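Long-range contact in thiamine-monophosphate kinase (Stenotrophomonas maltophilia, PDB 6XEP), which probably catalyses the ATP-dependent phosphorylation of thiamine monophosphate to thiamine diphosphate, the active form of vitamin B1: residues P206-A218 with A289-L301. Numbering follows the deposited sequence. Where two conformers were deposited one is given.
Sequences PRVTLGLRLRAFA and ALHYLAESLDLPL
Leu210 supplies the middle of an apolar seam against Leu293, Leu297, Leu299 and Leu301, and its two methyls divide the work. CD1 lies 3.8 Å from Leu297 CD1 and also touches Leu293, whereas CD2 touches both Leu299 and Leu301, 3.9 Å from the CD2 atom of each. With CG anti to the backbone N (chi1 175°), the branch swings across the gap although the CB itself does not face it. Further along, the Phe217 ring meets Ala289 obliquely, CE2 being 3.9 Å from Ala289 CB, while CE1 reaches Leu293 CD2 and CB packs on Leu290 CD2.

These side chains join helix 208-214 to helix 287-297; the axes of 208-214 and of its partner's 289-297 part approach to 11.4 Å and run roughly antiparallel, with 146° between their N-to-C directions. Both belong to the AIR synthase related, PurM-like C-terminal domain and pack beside its mixed sheet: Leu210 and Leu301 also touch Ser165 of strand 161-165, and Leu290 reaches Phe280 of strand 277-282. A Schellman motif at Asp298, with positive phi, ends the second helix and leads into Leu299.

Two arginines add contacts between guanidinium faces and methyls. Leu299 CD1 stands 3.3 Å above the centre of the Arg207 plane, and the NH2 end of that group forms a salt bridge with Glu277. Leu297 CD2 likewise lies over a face of the Arg213 guanidinium, 3.6 Å above its plane and over its centre, and touches Thr209 CG2 as well. The single polar link is weak: Arg213 NH2 donates to Ser296 OG, in the guanidinium plane, at 3.4 Å, with an N-H...O angle of 148°.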
# COMPACT_ATOMS: atom_id res chain seq x y z
N PRO A 206 -1.85 9.50 -17.04
CA PRO A 206 -2.81 10.01 -16.05
C PRO A 206 -2.96 11.51 -16.20
O PRO A 206 -1.97 12.22 -16.35
CB PRO A 206 -2.18 9.63 -14.71
CG PRO A 206 -0.66 9.64 -14.99
CD PRO A 206 -0.56 9.11 -16.43
N ARG A 207 -4.20 12.00 -16.18
CA ARG A 207 -4.44 13.40 -16.49
C ARG A 207 -4.43 14.25 -15.22
O ARG A 207 -5.41 14.91 -14.86
CB ARG A 207 -5.74 13.56 -17.27
CG ARG A 207 -5.84 12.63 -18.48
CD ARG A 207 -4.73 12.91 -19.51
NE ARG A 207 -5.01 12.17 -20.73
CZ ARG A 207 -4.19 12.10 -21.77
NH1 ARG A 207 -3.02 12.74 -21.74
NH2 ARG A 207 -4.56 11.38 -22.83
N VAL A 208 -3.28 14.22 -14.53
CA VAL A 208 -3.16 14.91 -13.24
C VAL A 208 -3.33 16.42 -13.42
O VAL A 208 -4.05 17.07 -12.65
CB VAL A 208 -1.81 14.57 -12.57
CG1 VAL A 208 -1.69 15.31 -11.25
CG2 VAL A 208 -1.68 13.04 -12.34
N THR A 209 -2.65 17.00 -14.41
CA THR A 209 -2.76 18.45 -14.59
C THR A 209 -4.20 18.87 -14.85
O THR A 209 -4.68 19.86 -14.29
CB THR A 209 -1.84 18.92 -15.73
OG1 THR A 209 -0.51 18.48 -15.45
CG2 THR A 209 -1.85 20.43 -15.82
N LEU A 210 -4.91 18.13 -15.69
CA LEU A 210 -6.33 18.41 -15.89
C LEU A 210 -7.10 18.32 -14.58
O LEU A 210 -7.90 19.20 -14.25
CB LEU A 210 -6.92 17.44 -16.91
CG LEU A 210 -8.44 17.53 -17.13
CD1 LEU A 210 -8.84 18.86 -17.73
CD2 LEU A 210 -8.84 16.39 -18.10
N GLY A 211 -6.88 17.25 -13.82
CA GLY A 211 -7.60 17.08 -12.57
C GLY A 211 -7.43 18.25 -11.63
O GLY A 211 -8.38 18.67 -10.96
N LEU A 212 -6.23 18.83 -11.60
CA LEU A 212 -5.92 19.95 -10.73
C LEU A 212 -6.54 21.25 -11.21
O LEU A 212 -6.51 22.24 -10.47
CB LEU A 212 -4.42 20.14 -10.63
CG LEU A 212 -3.69 19.09 -9.79
CD1 LEU A 212 -2.22 19.34 -9.89
CD2 LEU A 212 -4.16 19.14 -8.33
N ARG A 213 -7.08 21.28 -12.43
CA ARG A 213 -7.73 22.48 -12.91
C ARG A 213 -9.24 22.37 -12.96
O ARG A 213 -9.91 23.41 -12.98
CB ARG A 213 -7.20 22.85 -14.30
CG ARG A 213 -5.75 23.30 -14.22
CD ARG A 213 -5.37 24.19 -15.36
NE ARG A 213 -3.94 24.12 -15.57
CZ ARG A 213 -3.30 24.65 -16.61
NH1 ARG A 213 -1.98 24.52 -16.71
NH2 ARG A 213 -3.98 25.31 -17.55
N LEU A 214 -9.78 21.15 -12.91
CA LEU A 214 -11.20 20.92 -13.13
C LEU A 214 -12.07 21.48 -12.01
O LEU A 214 -13.25 21.79 -12.23
CB LEU A 214 -11.48 19.42 -13.28
CG LEU A 214 -11.27 18.85 -14.68
CD1 LEU A 214 -11.54 17.35 -14.71
CD2 LEU A 214 -12.14 19.57 -15.67
N ARG A 215 -11.52 21.63 -10.80
CA ARG A 215 -12.34 22.15 -9.71
C ARG A 215 -12.87 23.53 -10.07
O ARG A 215 -13.99 23.88 -9.67
CB ARG A 215 -11.54 22.22 -8.40
CG ARG A 215 -12.32 22.83 -7.23
CD ARG A 215 -13.54 21.97 -6.82
NE ARG A 215 -14.23 22.57 -5.67
CZ ARG A 215 -15.22 23.45 -5.76
NH1 ARG A 215 -15.67 23.84 -6.95
NH2 ARG A 215 -15.77 23.94 -4.66
N ALA A 216 -12.10 24.29 -10.85
CA ALA A 216 -12.56 25.61 -11.25
C ALA A 216 -13.63 25.58 -12.33
O ALA A 216 -14.25 26.63 -12.58
CB ALA A 216 -11.37 26.45 -11.73
N PHE A 217 -13.88 24.43 -12.96
CA PHE A 217 -14.78 24.40 -14.12
C PHE A 217 -15.89 23.37 -14.02
O PHE A 217 -16.96 23.57 -14.61
CB PHE A 217 -13.99 24.12 -15.42
CG PHE A 217 -12.87 25.10 -15.71
CD1 PHE A 217 -11.56 24.78 -15.38
CD2 PHE A 217 -13.12 26.31 -16.35
CE1 PHE A 217 -10.53 25.65 -15.66
CE2 PHE A 217 -12.08 27.19 -16.62
CZ PHE A 217 -10.79 26.86 -16.29
N ALA A 218 -15.66 22.26 -13.33
CA ALA A 218 -16.52 21.10 -13.45
C ALA A 218 -17.38 20.92 -12.20
O ALA A 218 -17.10 21.49 -11.15
CB ALA A 218 -15.69 19.83 -13.68
N ALA A 289 -14.84 28.15 -22.08
CA ALA A 289 -13.71 28.05 -21.18
C ALA A 289 -13.02 26.70 -21.31
O ALA A 289 -11.79 26.62 -21.26
CB ALA A 289 -14.17 28.28 -19.73
N LEU A 290 -13.80 25.63 -21.47
CA LEU A 290 -13.21 24.31 -21.58
C LEU A 290 -12.49 24.12 -22.91
O LEU A 290 -11.48 23.42 -22.95
CB LEU A 290 -14.30 23.24 -21.36
CG LEU A 290 -14.75 23.17 -19.90
CD1 LEU A 290 -16.07 22.39 -19.75
CD2 LEU A 290 -13.67 22.54 -19.04
N HIS A 291 -12.98 24.72 -23.99
CA HIS A 291 -12.20 24.68 -25.23
C HIS A 291 -10.88 25.41 -25.05
O HIS A 291 -9.84 24.95 -25.53
CB HIS A 291 -13.00 25.27 -26.39
CG HIS A 291 -14.18 24.43 -26.78
ND1 HIS A 291 -14.05 23.12 -27.18
CD2 HIS A 291 -15.51 24.70 -26.79
CE1 HIS A 291 -15.25 22.62 -27.44
NE2 HIS A 291 -16.15 23.56 -27.21
N TYR A 292 -10.92 26.54 -24.35
CA TYR A 292 -9.69 27.26 -24.06
C TYR A 292 -8.76 26.43 -23.20
O TYR A 292 -7.54 26.44 -23.41
CB TYR A 292 -10.00 28.59 -23.37
CG TYR A 292 -8.76 29.41 -23.12
CD1 TYR A 292 -8.06 29.30 -21.91
CD2 TYR A 292 -8.26 30.26 -24.09
CE1 TYR A 292 -6.91 30.04 -21.68
CE2 TYR A 292 -7.11 31.02 -23.87
CZ TYR A 292 -6.44 30.90 -22.66
OH TYR A 292 -5.30 31.63 -22.43
N LEU A 293 -9.32 25.73 -22.21
CA LEU A 293 -8.50 24.89 -21.34
C LEU A 293 -7.82 23.78 -22.14
O LEU A 293 -6.64 23.48 -21.92
CB LEU A 293 -9.37 24.29 -20.23
CG LEU A 293 -8.65 23.33 -19.26
CD1 LEU A 293 -7.55 24.05 -18.50
CD2 LEU A 293 -9.65 22.70 -18.30
N ALA A 294 -8.56 23.16 -23.06
CA ALA A 294 -7.98 22.10 -23.89
C ALA A 294 -6.80 22.64 -24.68
O ALA A 294 -5.76 21.97 -24.79
CB ALA A 294 -9.05 21.52 -24.81
N GLU A 295 -6.93 23.84 -25.24
CA GLU A 295 -5.80 24.45 -25.95
C GLU A 295 -4.64 24.71 -25.00
O GLU A 295 -3.48 24.50 -25.35
CB GLU A 295 -6.25 25.74 -26.62
CG GLU A 295 -7.28 25.55 -27.72
CD GLU A 295 -6.71 24.78 -28.91
OE1 GLU A 295 -5.69 25.22 -29.47
OE2 GLU A 295 -7.29 23.73 -29.27
N SER A 296 -4.95 25.20 -23.80
CA SER A 296 -3.92 25.54 -22.82
C SER A 296 -3.13 24.30 -22.40
O SER A 296 -1.90 24.35 -22.27
CB SER A 296 -4.56 26.21 -21.61
OG SER A 296 -3.57 26.56 -20.65
N LEU A 297 -3.82 23.19 -22.21
CA LEU A 297 -3.22 21.93 -21.80
C LEU A 297 -2.65 21.12 -22.95
O LEU A 297 -2.00 20.11 -22.69
CB LEU A 297 -4.26 21.07 -21.08
CG LEU A 297 -4.82 21.62 -19.77
CD1 LEU A 297 -5.90 20.70 -19.25
CD2 LEU A 297 -3.70 21.76 -18.77
N ASP A 298 -2.90 21.52 -24.20
CA ASP A 298 -2.60 20.67 -25.35
C ASP A 298 -3.12 19.26 -25.10
O ASP A 298 -2.42 18.25 -25.27
CB ASP A 298 -1.09 20.67 -25.66
CG ASP A 298 -0.78 20.01 -27.00
OD1 ASP A 298 -1.69 19.92 -27.85
OD2 ASP A 298 0.37 19.57 -27.20
N LEU A 299 -4.38 19.19 -24.65
CA LEU A 299 -5.05 17.95 -24.32
C LEU A 299 -6.48 18.01 -24.86
O LEU A 299 -7.23 18.92 -24.49
CB LEU A 299 -5.06 17.71 -22.81
CG LEU A 299 -5.91 16.53 -22.34
CD1 LEU A 299 -5.28 15.17 -22.71
CD2 LEU A 299 -6.13 16.62 -20.84
N PRO A 300 -6.89 17.10 -25.72
CA PRO A 300 -8.27 17.16 -26.22
C PRO A 300 -9.27 17.02 -25.08
O PRO A 300 -9.12 16.16 -24.21
CB PRO A 300 -8.36 15.98 -27.18
CG PRO A 300 -6.93 15.71 -27.58
CD PRO A 300 -6.13 16.00 -26.34
N LEU A 301 -10.29 17.87 -25.11
CA LEU A 301 -11.49 17.70 -24.28
C LEU A 301 -12.69 17.72 -25.21
O LEU A 301 -12.88 18.69 -25.95
CB LEU A 301 -11.61 18.81 -23.24
CG LEU A 301 -10.37 18.97 -22.35
CD1 LEU A 301 -10.46 20.27 -21.54
CD2 LEU A 301 -10.22 17.75 -21.44